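Local structure of UDP-glucose:anthocyanidin 3-O-glucosyltransferase (Clitoria ternatea, 4REL) at residues F10-F14 / G15-P19; S45-F48 / L49-R53. The protein belongs to the UDP-glycosyltransferase family and adopts the GT-B fold, in which two Rossmann-like domains face each other across a cleft. One frame throughout, in Å; residues are numbered along the deposited sequence.

How the interactions relate
Interaction 1 (10-14 with 15-19) and interaction 2 (45-48 with 49-53) are two short-range contacts on neighbouring pieces of the N-terminal Rossmann-like domain, their centres about 11 Å apart. They follow each other along the chain and meet by packing contacts: L18 CD1 lies 3.7 Å from S45 CB and also 3.7 Å from F48 CD2, while P13 O approaches S45 CB at 3.6 Å. Interaction 1 is the one that reaches the ligand, since H17 belongs to the KMP pocket. Interaction 2 stands a layer behind; the nearest atoms of the F48 side chain and KMP are about 10 Å apart, and the helix packs against the loop that carries H17.

Interaction 1: F10-F14 / G15-P19; sequences FPFPF and GSHLP. With KMP (3,5,7-trihydroxy-2-(4-hydroxyphenyl)-4H-chromen-4-one), chain B; GOL (glycerol), chain E.
F12 sends its CG to the far side from its backbone N (chi1 -172°), while H17 holds CG opposite its own carbonyl carbon (chi1 -69°), and these two choices bring the rings together. The result is a T-shaped pair with planes at 71°: F12 gives its edge, and F12 CD2 comes down over the centre of the imidazole face, 3.7 Å from H17 CG. The phenyl ring of F14 in turn covers one face of F12, so F12 is packed on its face by F14 and at its edge by H17.

The backbone makes this geometry possible by folding twice. P13 is the centre of an inverse gamma turn, closed by F14 N to F12 O at 2.7 Å, and the chain then bends again so that H17 N reaches F14 O at 3.0 Å. A water ties the two arms of the bend, accepting from F12 N at 3.1 Å and donating to H17 O at 2.8 Å. On another side of the loop L18 packs its CD2 on P11 CB at 3.6 Å, and its CD1 touches the backbone N of F14. A glycerol, probably from the crystallisation liquor, accepts a hydrogen bond from G15 N.

H17 uses both ring nitrogens. ND1 is bonded to D114 OD1 on strand 110-114, which fixes the rotation of the ring, and H17 NE2 makes a very short hydrogen bond of 2.5 Å to KMP O27. The stacked F12 and the second-shell D114 thus position the imidazole that meets the ligand. Such a turn, running from strand 6-10 into helix 18-31, is the first strand-to-helix loop of a Rossmann-like domain, here lining the KMP pocket of a GT-B fold.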
ATOM      1  N   PHE A  10      15.575   4.528  -4.840  1.00  7.30           N
ATOM      2  CA  PHE A  10      15.649   3.168  -4.283  1.00  5.90           C
ATOM      3  C   PHE A  10      14.285   2.687  -3.814  1.00  8.48           C
ATOM      4  O   PHE A  10      13.864   3.028  -2.709  1.00  8.50           O
ATOM      5  CB  PHE A  10      16.616   3.113  -3.083  1.00  8.67           C
ATOM      6  CG  PHE A  10      18.046   3.472  -3.426  1.00  8.50           C
ATOM      7  CD1 PHE A  10      18.907   2.524  -3.969  1.00  9.54           C
ATOM      8  CD2 PHE A  10      18.527   4.753  -3.179  1.00 10.88           C
ATOM      9  CE1 PHE A  10      20.225   2.853  -4.281  1.00  9.23           C
ATOM     10  CE2 PHE A  10      19.841   5.096  -3.481  1.00  9.15           C
ATOM     11  CZ  PHE A  10      20.696   4.136  -4.033  1.00 10.40           C
ATOM     12  N   PRO A  11      13.595   1.878  -4.635  1.00  9.16           N
ATOM     13  CA  PRO A  11      12.387   1.235  -4.107  1.00  8.93           C
ATOM     14  C   PRO A  11      12.739   0.208  -3.049  1.00  7.23           C
ATOM     15  O   PRO A  11      13.864  -0.293  -3.026  1.00  9.87           O
ATOM     16  CB  PRO A  11      11.832   0.491  -5.325  1.00  9.10           C
ATOM     17  CG  PRO A  11      13.066   0.201  -6.167  1.00 11.94           C
ATOM     18  CD  PRO A  11      13.890   1.454  -6.015  1.00  9.98           C
ATOM     19  N   PHE A  12      11.779  -0.100  -2.184  1.00  5.80           N
ATOM     20  CA  PHE A  12      11.790  -1.354  -1.439  1.00  6.55           C
ATOM     21  C   PHE A  12      11.362  -2.367  -2.499  1.00  7.36           C
ATOM     22  O   PHE A  12      10.241  -2.312  -3.001  1.00 10.04           O
ATOM     23  CB  PHE A  12      10.786  -1.264  -0.288  1.00  8.05           C
ATOM     24  CG  PHE A  12      10.836  -2.425   0.674  1.00  9.89           C
ATOM     25  CD1 PHE A  12      12.009  -2.766   1.340  1.00 10.07           C
ATOM     26  CD2 PHE A  12       9.684  -3.132   0.963  1.00 10.21           C
ATOM     27  CE1 PHE A  12      12.026  -3.834   2.256  1.00  9.42           C
ATOM     28  CE2 PHE A  12       9.696  -4.195   1.872  1.00 12.13           C
ATOM     29  CZ  PHE A  12      10.863  -4.538   2.517  1.00 10.74           C
ATOM     30  N   PRO A  13      12.278  -3.268  -2.887  1.00  9.18           N
ATOM     31  CA  PRO A  13      12.134  -3.976  -4.172  1.00 10.70           C
ATOM     32  C   PRO A  13      11.204  -5.191  -4.110  1.00 12.43           C
ATOM     33  O   PRO A  13      11.559  -6.302  -4.540  1.00 12.43           O
ATOM     34  CB  PRO A  13      13.575  -4.373  -4.495  1.00 13.03           C
ATOM     35  CG  PRO A  13      14.184  -4.622  -3.130  1.00 11.65           C
ATOM     36  CD  PRO A  13      13.570  -3.555  -2.233  1.00  8.61           C
ATOM     37  N   PHE A  14       9.996  -4.954  -3.604  1.00 11.75           N
ATOM     38  CA  PHE A  14       9.020  -6.017  -3.379  1.00 11.21           C
ATOM     39  C   PHE A  14       7.608  -5.587  -3.726  1.00 16.40           C
ATOM     40  O   PHE A  14       7.112  -4.594  -3.188  1.00 20.85           O
ATOM     41  CB  PHE A  14       9.082  -6.470  -1.923  1.00 11.50           C
ATOM     42  CG  PHE A  14      10.429  -6.983  -1.536  1.00 10.72           C
ATOM     43  CD1 PHE A  14      10.804  -8.280  -1.869  1.00 12.59           C
ATOM     44  CD2 PHE A  14      11.345  -6.156  -0.887  1.00 11.75           C
ATOM     45  CE1 PHE A  14      12.072  -8.758  -1.546  1.00 11.29           C
ATOM     46  CE2 PHE A  14      12.616  -6.630  -0.569  1.00  9.49           C
ATOM     47  CZ  PHE A  14      12.973  -7.925  -0.899  1.00 14.16           C
ATOM     48  N   GLY A  15       6.978  -6.353  -4.619  1.00 15.11           N
ATOM     49  CA  GLY A  15       5.566  -6.214  -4.957  1.00 18.45           C
ATOM     50  C   GLY A  15       4.903  -4.856  -4.825  1.00 16.74           C
ATOM     51  O   GLY A  15       5.096  -3.976  -5.663  1.00 15.76           O
ATOM     52  N   SER A  16       4.140  -4.686  -3.751  1.00 13.06           N
ATOM     53  CA  SER A  16       3.240  -3.544  -3.607  1.00 19.71           C
ATOM     54  C   SER A  16       3.957  -2.210  -3.442  1.00 16.65           C
ATOM     55  O   SER A  16       3.354  -1.150  -3.604  1.00 17.09           O
ATOM     56  CB  SER A  16       2.303  -3.767  -2.417  1.00 33.29           C
ATOM     57  OG  SER A  16       3.040  -3.843  -1.206  1.00 39.76           O
ATOM     58  N   HIS A  17       5.241  -2.252  -3.105  1.00 10.81           N
ATOM     59  CA  HIS A  17       6.000  -1.010  -2.983  1.00  9.82           C
ATOM     60  C   HIS A  17       6.491  -0.463  -4.316  1.00  8.97           C
ATOM     61  O   HIS A  17       6.917   0.685  -4.387  1.00 10.98           O
ATOM     62  CB  HIS A  17       7.190  -1.204  -2.051  1.00  8.36           C
ATOM     63  CG  HIS A  17       6.795  -1.398  -0.623  1.00 11.67           C
ATOM     64  ND1 HIS A  17       7.038  -0.454   0.344  1.00  8.44           N
ATOM     65  CD2 HIS A  17       6.147  -2.420  -0.014  1.00 14.76           C
ATOM     66  CE1 HIS A  17       6.576  -0.897   1.508  1.00  9.70           C
ATOM     67  NE2 HIS A  17       6.022  -2.077   1.312  1.00  9.17           N
ATOM     68  N   LEU A  18       6.436  -1.282  -5.360  1.00  9.52           N
ATOM     69  CA  LEU A  18       7.050  -0.921  -6.635  1.00 11.02           C
ATOM     70  C   LEU A  18       6.217   0.027  -7.519  1.00 11.25           C
ATOM     71  O   LEU A  18       6.710   1.093  -7.912  1.00 11.94           O
ATOM     72  CB  LEU A  18       7.513  -2.177  -7.390  1.00 10.09           C
ATOM     73  CG  LEU A  18       8.702  -2.854  -6.699  1.00 11.95           C
ATOM     74  CD1 LEU A  18       8.833  -4.323  -7.099  1.00 12.94           C
ATOM     75  CD2 LEU A  18       9.985  -2.075  -7.024  1.00 11.45           C
ATOM     76  N   PRO A  19       4.960  -0.336  -7.833  1.00  9.67           N
ATOM     77  CA  PRO A  19       4.222   0.620  -8.671  1.00 13.53           C
ATOM     78  C   PRO A  19       4.050   2.048  -8.089  1.00  9.76           C
ATOM     79  O   PRO A  19       4.189   3.004  -8.857  1.00 11.49           O
ATOM     80  CB  PRO A  19       2.865  -0.067  -8.882  1.00 14.59           C
ATOM     81  CG  PRO A  19       3.159  -1.531  -8.717  1.00 13.27           C
ATOM     82  CD  PRO A  19       4.205  -1.591  -7.633  1.00 11.19           C
TER
HETATM   83  C1  KMP B1001       4.234  -2.807   9.019  1.00 19.06           C
HETATM   84  C2  KMP B1001       4.004  -2.304   7.750  1.00 21.94           C
HETATM   85  C3  KMP B1001       4.364  -3.132   6.579  1.00 18.97           C
HETATM   86  C4  KMP B1001       4.952  -4.469   6.794  1.00 20.39           C
HETATM   87  C5  KMP B1001       5.148  -4.885   8.105  1.00 19.25           C
HETATM   88  C6  KMP B1001       4.796  -4.072   9.186  1.00 19.88           C
HETATM   89  C9  KMP B1001       4.138  -2.646   5.198  1.00 24.66           C
HETATM   90  C10 KMP B1001       4.530  -3.539   4.084  1.00 23.50           C
HETATM   91  C11 KMP B1001       5.125  -4.877   4.410  1.00 23.32           C
HETATM   92  C14 KMP B1001       5.545  -5.843   3.347  1.00 25.63           C
HETATM   93  C15 KMP B1001       5.667  -5.472   2.010  1.00 29.35           C
HETATM   94  C16 KMP B1001       6.057  -6.397   1.054  1.00 32.35           C
HETATM   95  C17 KMP B1001       6.325  -7.705   1.425  1.00 33.15           C
HETATM   96  C18 KMP B1001       6.209  -8.085   2.756  1.00 32.06           C
HETATM   97  C19 KMP B1001       5.823  -7.155   3.712  1.00 27.69           C
HETATM   98  O12 KMP B1001       5.296  -5.264   5.725  1.00 22.88           O
HETATM   99  O13 KMP B1001       3.635  -1.516   4.993  1.00 26.23           O
HETATM  100  O24 KMP B1001       6.704  -8.610   0.480  1.00 37.97           O
HETATM  101  O27 KMP B1001       4.319  -3.109   2.810  1.00 23.83           O
HETATM  102  O29 KMP B1001       5.012  -4.532  10.449  1.00 21.39           O
HETATM  103  O30 KMP B1001       3.457  -1.070   7.565  1.00 26.17           O
HETATM  104  C1  GOL E1004       9.960  -8.289  -6.939  1.00 30.92           C
HETATM  105  O1  GOL E1004      11.177  -8.667  -6.282  1.00 22.25           O
HETATM  106  C2  GOL E1004       8.804  -9.148  -6.440  1.00 40.41           C
HETATM  107  O2  GOL E1004       8.330  -8.662  -5.180  1.00 39.59           O
HETATM  108  C3  GOL E1004       7.667  -9.088  -7.446  1.00 46.36           C
HETATM  109  O3  GOL E1004       6.487  -9.674  -6.881  1.00 50.35           O
HETATM  110  O   HOH W   1       9.248   1.479  -3.061  1.00 10.30           O

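Interaction 2: S45-F48 / L49-R53; sequences SNAF and LFTKR
Two consecutive i to i+4 hydrogen bonds of an alpha helix join S45 to L49 and N46 to F50: L49 N donates to S45 O at 3.1 Å and F50 N to N46 O at 2.8 Å. This is the later part of helix 43-50, the helix of the beta-alpha-beta unit formed with strands 36-42 and 59-64.

At the next carbonyl, A47 O takes two donors from one residue. T51 OG1 donates to A47 O at 2.6 Å, in the carbonyl plane and on a lone pair, whereas T51 N reaches A47 O only weakly at 3.4 Å. The hydroxyl is brought there by chi1 of -68°, which sets OG1 beside the threonine's own backbone N and turns it back along the helix. A side chain thus reinforces a backbone bond that has become long.

On another side of the helix N46 and F50 meet with their amide and ring planes 60° apart. N46 OD1 lies at the edge of the phenyl ring, in its plane, 3.8 Å from F50 CE2, and L49 CB covers one ring face. The other amide atom, N46 ND2, is held by F62 O of strand 59-64, which fixes the orientation of the group. F50 also makes an edge-to-face pair with F39 of strand 36-42, so both strands of the unit are touched from this side of the helix.

After T51 the chain curls round, and R53 folds its side chain back to the helix. R53 NH1 donates to L49 O at 2.8 Å, on a lone pair of that carbonyl, while NH2 binds L244 O. R53 NH1 also donates to a water at 3.3 Å, which in turn gives a hydrogen bond to F48 O.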
ATOM      1  N   SER A  45      12.893  -7.139  -9.062  1.00 10.76           N
ATOM      2  CA  SER A  45      12.002  -5.982  -8.969  1.00 10.15           C
ATOM      3  C   SER A  45      11.954  -5.232 -10.294  1.00 10.19           C
ATOM      4  O   SER A  45      10.914  -4.677 -10.667  1.00 15.71           O
ATOM      5  CB  SER A  45      12.362  -5.051  -7.799  1.00 10.95           C
ATOM      6  OG  SER A  45      13.458  -4.202  -8.087  1.00 11.52           O
ATOM      7  N   ASN A  46      13.078  -5.216 -11.007  1.00 12.57           N
ATOM      8  CA  ASN A  46      13.113  -4.568 -12.313  1.00 12.68           C
ATOM      9  C   ASN A  46      12.289  -5.363 -13.322  1.00 14.38           C
ATOM     10  O   ASN A  46      11.577  -4.786 -14.139  1.00 15.42           O
ATOM     11  CB  ASN A  46      14.551  -4.354 -12.797  1.00 12.85           C
ATOM     12  CG  ASN A  46      15.279  -3.265 -12.014  1.00 14.61           C
ATOM     13  OD1 ASN A  46      14.661  -2.455 -11.324  1.00 15.17           O
ATOM     14  ND2 ASN A  46      16.602  -3.229 -12.146  1.00 14.40           N
ATOM     15  N   ALA A  47      12.353  -6.688 -13.243  1.00 14.75           N
ATOM     16  CA  ALA A  47      11.527  -7.518 -14.123  1.00 18.06           C
ATOM     17  C   ALA A  47      10.048  -7.232 -13.878  1.00 19.19           C
ATOM     18  O   ALA A  47       9.257  -7.095 -14.818  1.00 18.44           O
ATOM     19  CB  ALA A  47      11.822  -8.986 -13.895  1.00 18.41           C
ATOM     20  N   PHE A  48       9.688  -7.132 -12.604  1.00 19.11           N
ATOM     21  CA  PHE A  48       8.314  -6.877 -12.192  1.00 15.42           C
ATOM     22  C   PHE A  48       7.760  -5.574 -12.765  1.00 20.85           C
ATOM     23  O   PHE A  48       6.636  -5.547 -13.257  1.00 18.91           O
ATOM     24  CB  PHE A  48       8.213  -6.868 -10.667  1.00 19.58           C
ATOM     25  CG  PHE A  48       6.817  -6.693 -10.149  1.00 20.50           C
ATOM     26  CD1 PHE A  48       5.937  -7.765 -10.113  1.00 25.97           C
ATOM     27  CD2 PHE A  48       6.391  -5.465  -9.681  1.00 21.25           C
ATOM     28  CE1 PHE A  48       4.653  -7.610  -9.617  1.00 27.97           C
ATOM     29  CE2 PHE A  48       5.109  -5.302  -9.190  1.00 22.17           C
ATOM     30  CZ  PHE A  48       4.240  -6.375  -9.155  1.00 26.41           C
ATOM     31  N   LEU A  49       8.552  -4.505 -12.722  1.00 18.89           N
ATOM     32  CA  LEU A  49       8.090  -3.193 -13.179  1.00 16.15           C
ATOM     33  C   LEU A  49       8.261  -2.926 -14.663  1.00 18.24           C
ATOM     34  O   LEU A  49       7.399  -2.313 -15.280  1.00 20.89           O
ATOM     35  CB  LEU A  49       8.800  -2.057 -12.430  1.00 13.95           C
ATOM     36  CG  LEU A  49       8.279  -1.671 -11.049  1.00 17.28           C
ATOM     37  CD1 LEU A  49       9.145  -0.543 -10.486  1.00 12.93           C
ATOM     38  CD2 LEU A  49       6.802  -1.262 -11.082  1.00 15.69           C
ATOM     39  N   PHE A  50       9.375  -3.360 -15.237  1.00 14.63           N
ATOM     40  CA  PHE A  50       9.777  -2.821 -16.533  1.00 17.55           C
ATOM     41  C   PHE A  50       9.703  -3.777 -17.723  1.00 22.60           C
ATOM     42  O   PHE A  50      10.079  -3.410 -18.833  1.00 27.92           O
ATOM     43  CB  PHE A  50      11.177  -2.212 -16.425  1.00 14.51           C
ATOM     44  CG  PHE A  50      11.281  -1.133 -15.380  1.00 13.92           C
ATOM     45  CD1 PHE A  50      10.648   0.087 -15.567  1.00 15.57           C
ATOM     46  CD2 PHE A  50      11.998  -1.341 -14.206  1.00 14.57           C
ATOM     47  CE1 PHE A  50      10.732   1.084 -14.609  1.00 13.19           C
ATOM     48  CE2 PHE A  50      12.087  -0.348 -13.247  1.00 14.21           C
ATOM     49  CZ  PHE A  50      11.459   0.864 -13.446  1.00 12.61           C
ATOM     50  N   THR A  51       9.217  -4.989 -17.505  1.00 25.87           N
ATOM     51  CA  THR A  51       9.152  -5.951 -18.603  1.00 29.71           C
ATOM     52  C   THR A  51       8.270  -5.470 -19.762  1.00 31.79           C
ATOM     53  O   THR A  51       8.727  -5.382 -20.902  1.00 37.65           O
ATOM     54  CB  THR A  51       8.693  -7.341 -18.112  1.00 32.41           C
ATOM     55  OG1 THR A  51       9.715  -7.907 -17.280  1.00 32.02           O
ATOM     56  CG2 THR A  51       8.435  -8.272 -19.286  1.00 33.12           C
ATOM     57  N   LYS A  52       7.019  -5.138 -19.464  1.00 29.25           N
ATOM     58  CA  LYS A  52       6.034  -4.861 -20.510  1.00 47.77           C
ATOM     59  C   LYS A  52       5.914  -3.369 -20.801  1.00 51.04           C
ATOM     60  O   LYS A  52       5.025  -2.939 -21.536  1.00 55.19           O
ATOM     61  CB  LYS A  52       4.660  -5.383 -20.072  1.00 54.89           C
ATOM     62  CG  LYS A  52       4.671  -6.760 -19.409  1.00 59.33           C
ATOM     63  CD  LYS A  52       4.443  -7.872 -20.425  1.00 63.45           C
ATOM     64  CE  LYS A  52       4.721  -9.247 -19.831  1.00 63.85           C
ATOM     65  NZ  LYS A  52       3.807  -9.580 -18.704  1.00 64.27           N
ATOM     66  N   ARG A  53       6.833  -2.591 -20.244  1.00 46.40           N
ATOM     67  CA  ARG A  53       6.599  -1.172 -20.009  1.00 37.43           C
ATOM     68  C   ARG A  53       7.599  -0.256 -20.732  1.00 34.67           C
ATOM     69  O   ARG A  53       8.804  -0.486 -20.687  1.00 38.18           O
ATOM     70  CB  ARG A  53       6.643  -0.957 -18.491  1.00 39.76           C
ATOM     71  CG  ARG A  53       6.361   0.431 -17.978  1.00 38.16           C
ATOM     72  CD  ARG A  53       6.177   0.389 -16.462  1.00 35.01           C
ATOM     73  NE  ARG A  53       4.768   0.407 -16.070  1.00 37.57           N
ATOM     74  CZ  ARG A  53       4.231  -0.366 -15.128  1.00 42.51           C
ATOM     75  NH1 ARG A  53       4.974  -1.240 -14.465  1.00 48.42           N
ATOM     76  NH2 ARG A  53       2.939  -0.270 -14.849  1.00 45.36           N
TER
HETATM   77  O   HOH W   2       4.040  -3.902 -12.764  1.00 45.17           O